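Local atomic coordinates of putative amidohydrolase (Unidentified, PDB entry 3MKV), a protein that probably hydrolyses dipeptides that end in proline, acting as a zinc-dependent prolidase of the amidohydrolase superfamily. Residues A[311-314]-A[315-318]; A[259-262]-A[263-266]. All blocks are in the same frame, centred on the assembly; numbering follows the deposited sequence.

Two neighbouring helices of the amidohydrolase TIM-barrel domain supply both contacts, and each is a local contact within one helix, between residues three to five apart. Interaction 2 comes first along the chain, at the start of helix 260-269, which links strand 251-254 to strand 272-274 in a beta-alpha-beta unit; interaction 1 follows at the end of helix 307-317. Their centres lie about 9 Å apart. The helices meet through a salt bridge, Arg-316 NH1 to Asp-260 OD2 at 3.0 Å, and through methyl packing, with Ala-317 CB 3.5 Å from Ala-263 CB. A capped beginning and a Schellman end are thus joined side by side on the outer helical layer of the barrel.

Interaction 1 of 2, residues A[311-314]-A[315-318]; sequences IEIM and KRAG
Arg-316 lays its guanidinium back over the preceding turn, with Glu-312 O above one face toward the rim and NH1 4.1 Å from Ile-313 CG1. The setting is the C-terminal end of helix 307-317, closed by a Schellman motif in which Gly-318 takes a positive phi (77°) and ends the helical run. CG of Arg-316 stands anti to the backbone N and the chain then bends at chi3 (-58°), which turns the guanidinium toward Ile-313. Its charged atoms do not contact those of Glu-312: OE1 of that residue stays 4.9 Å from Arg-316 NH2 and is hydrogen-bonded to His-309 instead, while NH1 forms a salt bridge with Asp-260 on helix 260-269. Lys-315, fully extended, runs off to a salt bridge with Glu-350.

The backbone bonds change toward the helix end. Arg-316 N donates to Glu-312 O at 3.0 Å in a nearly straight bond, but the next bond, from Ala-317 N to Ile-313 O, is 3.2 Å long, with 138° at the hydrogen. Ala-317 N also makes a weak bond to Met-314 O. Ile-313 and Ala-317, one turn apart, both face helix 260-269, where Ala-263 meets them. The turn finishes with Gly-318 N reaching back to Lys-315 O at 2.7 Å.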
loop_
_atom_site.group_PDB
_atom_site.type_symbol
_atom_site.label_atom_id
_atom_site.label_comp_id
_atom_site.label_asym_id
_atom_site.label_seq_id
_atom_site.Cartn_x
_atom_site.Cartn_y
_atom_site.Cartn_z
ATOM N N ILE A 311 -40.973 -4.298 29.853
ATOM C CA ILE A 311 -41.800 -3.089 29.878
ATOM C C ILE A 311 -42.323 -2.800 31.286
ATOM O O ILE A 311 -42.255 -1.661 31.770
ATOM C CB ILE A 311 -42.999 -3.202 28.905
ATOM C CG1 ILE A 311 -42.518 -3.509 27.482
ATOM C CG2 ILE A 311 -43.836 -1.929 28.924
ATOM C CD1 ILE A 311 -41.564 -2.469 26.917
ATOM N N GLU A 312 -42.844 -3.839 31.933
ATOM C CA GLU A 312 -43.347 -3.734 33.304
ATOM C C GLU A 312 -42.234 -3.276 34.236
ATOM O O GLU A 312 -42.424 -2.358 35.033
ATOM C CB GLU A 312 -43.903 -5.085 33.767
ATOM C CG GLU A 312 -45.104 -5.581 32.965
ATOM C CD GLU A 312 -45.316 -7.087 33.092
ATOM O OE1 GLU A 312 -44.524 -7.739 33.806
ATOM O OE2 GLU A 312 -46.263 -7.618 32.470
ATOM N N ILE A 313 -41.073 -3.923 34.119
ATOM C CA ILE A 313 -39.874 -3.545 34.864
ATOM C C ILE A 313 -39.498 -2.073 34.671
ATOM O O ILE A 313 -39.154 -1.378 35.631
ATOM C CB ILE A 313 -38.660 -4.444 34.475
ATOM C CG1 ILE A 313 -38.840 -5.863 35.020
ATOM C CG2 ILE A 313 -37.329 -3.840 34.953
ATOM C CD1 ILE A 313 -37.729 -6.817 34.610
ATOM N N MET A 314 -39.568 -1.593 33.433
ATOM C CA MET A 314 -39.123 -0.229 33.133
ATOM C C MET A 314 -40.118 0.808 33.611
ATOM O O MET A 314 -39.733 1.895 34.047
ATOM C CB MET A 314 -38.826 -0.054 31.637
ATOM C CG MET A 314 -37.453 -0.584 31.213
ATOM S SD MET A 314 -37.117 -0.473 29.440
ATOM C CE MET A 314 -38.119 -1.796 28.774
ATOM N N LYS A 315 -41.402 0.476 33.525
ATOM C CA LYS A 315 -42.449 1.374 34.007
ATOM C C LYS A 315 -42.343 1.541 35.522
ATOM O O LYS A 315 -42.298 2.656 36.042
ATOM C CB LYS A 315 -43.828 0.829 33.642
ATOM C CG LYS A 315 -44.968 1.667 34.177
ATOM C CD LYS A 315 -46.307 1.061 33.810
ATOM C CE LYS A 315 -47.472 1.915 34.317
ATOM N NZ LYS A 315 -48.790 1.421 33.798
ATOM N N ARG A 316 -42.295 0.412 36.215
ATOM C CA ARG A 316 -42.113 0.386 37.654
ATOM C C ARG A 316 -40.950 1.286 38.052
ATOM O O ARG A 316 -40.990 1.959 39.082
ATOM C CB ARG A 316 -41.850 -1.053 38.099
ATOM C CG ARG A 316 -41.919 -1.300 39.599
ATOM C CD ARG A 316 -41.598 -2.762 39.886
ATOM N NE ARG A 316 -42.515 -3.649 39.173
ATOM C CZ ARG A 316 -42.155 -4.770 38.553
ATOM N NH1 ARG A 316 -40.883 -5.153 38.539
ATOM N NH2 ARG A 316 -43.071 -5.504 37.934
ATOM N N ALA A 317 -39.911 1.297 37.226
ATOM C CA ALA A 317 -38.721 2.093 37.506
ATOM C C ALA A 317 -38.873 3.568 37.123
ATOM O O ALA A 317 -38.071 4.414 37.534
ATOM C CB ALA A 317 -37.521 1.488 36.811
ATOM N N GLY A 318 -39.899 3.876 36.336
ATOM C CA GLY A 318 -40.102 5.243 35.869
ATOM C C GLY A 318 -39.152 5.590 34.735
ATOM O O GLY A 318 -38.745 6.747 34.567
#

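Interaction 2 of 2, residues A[259-262]-A[263-266]; sequences DDET and ARLV
CB of Arg-264 rests 3.5 Å from both Glu-261 O and Asp-260 O, in the first turn of helix 260-269, the helix of a beta-alpha-beta unit in the TIM-barrel fold. CG keeps the same distance from Asp-260 O. Beyond CG the chain bends at chi3 (-66°), bringing the flat end over the backbone: CZ comes near Glu-261 CA, NH1 lies 3.6 Å from Asp-260 O, and NH2 passes Glu-261 CA and CB. Glu-261 CA sits above one guanidinium face, toward its rim. The side chains of Glu-261 and Arg-264 run at about a right angle, and their charged atoms do not touch. Asp-260 also keeps its carboxylate away from this arginine, giving OD2 to a salt bridge with Arg-316 of helix 307-317. The acidic residues of this first turn could still attract the guanidinium at longer range and suit the positive end of the helix dipole.

At the start, Asp-259 is the N-cap. With CG between the backbone N and the carbonyl carbon (chi1 64°), OD1 turns into the helix and takes two bonds from Thr-262, one from N at 2.7 Å and one from OG1 at 2.5 Å, a short distance whose exact value is not to be pressed. Both arrive on the syn side, but from opposite faces of the carboxylate plane. The two bonds hold the Asp-259 carboxylate against the first turn, while the OG1 bond alone bears on the threonine's own torsion. Thr-262 is buried, resting on Pro-238 and Ile-241 of helix 238-246. Farther along, Val-266 N donates almost straight to Thr-262 O at 3.0 Å, and the same carbonyl oxygen has Val-266 CG2 3.4 Å away.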
loop_
_atom_site.group_PDB
_atom_site.type_symbol
_atom_site.label_atom_id
_atom_site.label_comp_id
_atom_site.label_asym_id
_atom_site.label_seq_id
_atom_site.Cartn_x
_atom_site.Cartn_y
_atom_site.Cartn_z
ATOM N N ASP A 259 -32.986 -5.448 34.087
ATOM C CA ASP A 259 -33.526 -5.818 35.387
ATOM C C ASP A 259 -33.873 -4.583 36.216
ATOM O O ASP A 259 -33.410 -3.475 35.923
ATOM C CB ASP A 259 -32.538 -6.709 36.141
ATOM C CG ASP A 259 -31.243 -5.994 36.470
ATOM O OD1 ASP A 259 -31.125 -4.785 36.153
ATOM O OD2 ASP A 259 -30.342 -6.642 37.051
ATOM N N ASP A 260 -34.691 -4.778 37.248
ATOM C CA ASP A 260 -35.110 -3.686 38.125
ATOM C C ASP A 260 -33.958 -2.753 38.465
ATOM O O ASP A 260 -34.088 -1.526 38.381
ATOM C CB ASP A 260 -35.696 -4.245 39.417
ATOM C CG ASP A 260 -36.947 -5.064 39.176
ATOM O OD1 ASP A 260 -36.904 -6.295 39.391
ATOM O OD2 ASP A 260 -37.971 -4.482 38.755
ATOM N N GLU A 261 -32.832 -3.339 38.858
ATOM C CA GLU A 261 -31.688 -2.565 39.316
ATOM C C GLU A 261 -31.106 -1.669 38.215
ATOM O O GLU A 261 -30.723 -0.521 38.469
ATOM C CB GLU A 261 -30.613 -3.490 39.877
ATOM C CG GLU A 261 -29.387 -2.748 40.384
ATOM C CD GLU A 261 -28.187 -3.661 40.594
ATOM O OE1 GLU A 261 -27.061 -3.241 40.249
ATOM O OE2 GLU A 261 -28.370 -4.793 41.101
ATOM N N THR A 262 -31.034 -2.199 36.996
ATOM C CA THR A 262 -30.519 -1.436 35.870
ATOM C C THR A 262 -31.574 -0.449 35.398
ATOM O O THR A 262 -31.256 0.678 35.004
ATOM C CB THR A 262 -30.116 -2.348 34.705
ATOM O OG1 THR A 262 -29.266 -3.389 35.190
ATOM C CG2 THR A 262 -29.373 -1.563 33.641
ATOM N N ALA A 263 -32.833 -0.875 35.438
ATOM C CA ALA A 263 -33.937 0.011 35.081
ATOM C C ALA A 263 -33.835 1.268 35.917
ATOM O O ALA A 263 -34.008 2.377 35.415
ATOM C CB ALA A 263 -35.277 -0.673 35.320
ATOM N N ARG A 264 -33.539 1.080 37.200
ATOM C CA ARG A 264 -33.398 2.191 38.126
ATOM C C ARG A 264 -32.278 3.126 37.703
ATOM O O ARG A 264 -32.450 4.339 37.688
ATOM C CB ARG A 264 -33.166 1.689 39.557
ATOM C CG ARG A 264 -34.448 1.357 40.321
ATOM C CD ARG A 264 -34.231 1.377 41.847
ATOM N NE ARG A 264 -33.327 0.317 42.297
ATOM C CZ ARG A 264 -33.640 -0.978 42.306
ATOM N NH1 ARG A 264 -34.834 -1.384 41.886
ATOM N NH2 ARG A 264 -32.755 -1.871 42.722
ATOM N N LEU A 265 -31.131 2.554 37.357
ATOM C CA LEU A 265 -29.945 3.332 36.999
ATOM C C LEU A 265 -30.175 4.193 35.760
ATOM O O LEU A 265 -29.756 5.354 35.700
ATOM C CB LEU A 265 -28.760 2.395 36.778
ATOM C CG LEU A 265 -27.448 3.057 36.365
ATOM C CD1 LEU A 265 -26.710 3.604 37.580
ATOM C CD2 LEU A 265 -26.588 2.055 35.613
ATOM N N VAL A 266 -30.834 3.614 34.764
ATOM C CA VAL A 266 -31.282 4.374 33.590
ATOM C C VAL A 266 -32.156 5.568 33.981
ATOM O O VAL A 266 -31.907 6.703 33.559
ATOM C CB VAL A 266 -32.089 3.479 32.633
ATOM C CG1 VAL A 266 -32.746 4.311 31.547
ATOM C CG2 VAL A 266 -31.196 2.413 32.039
#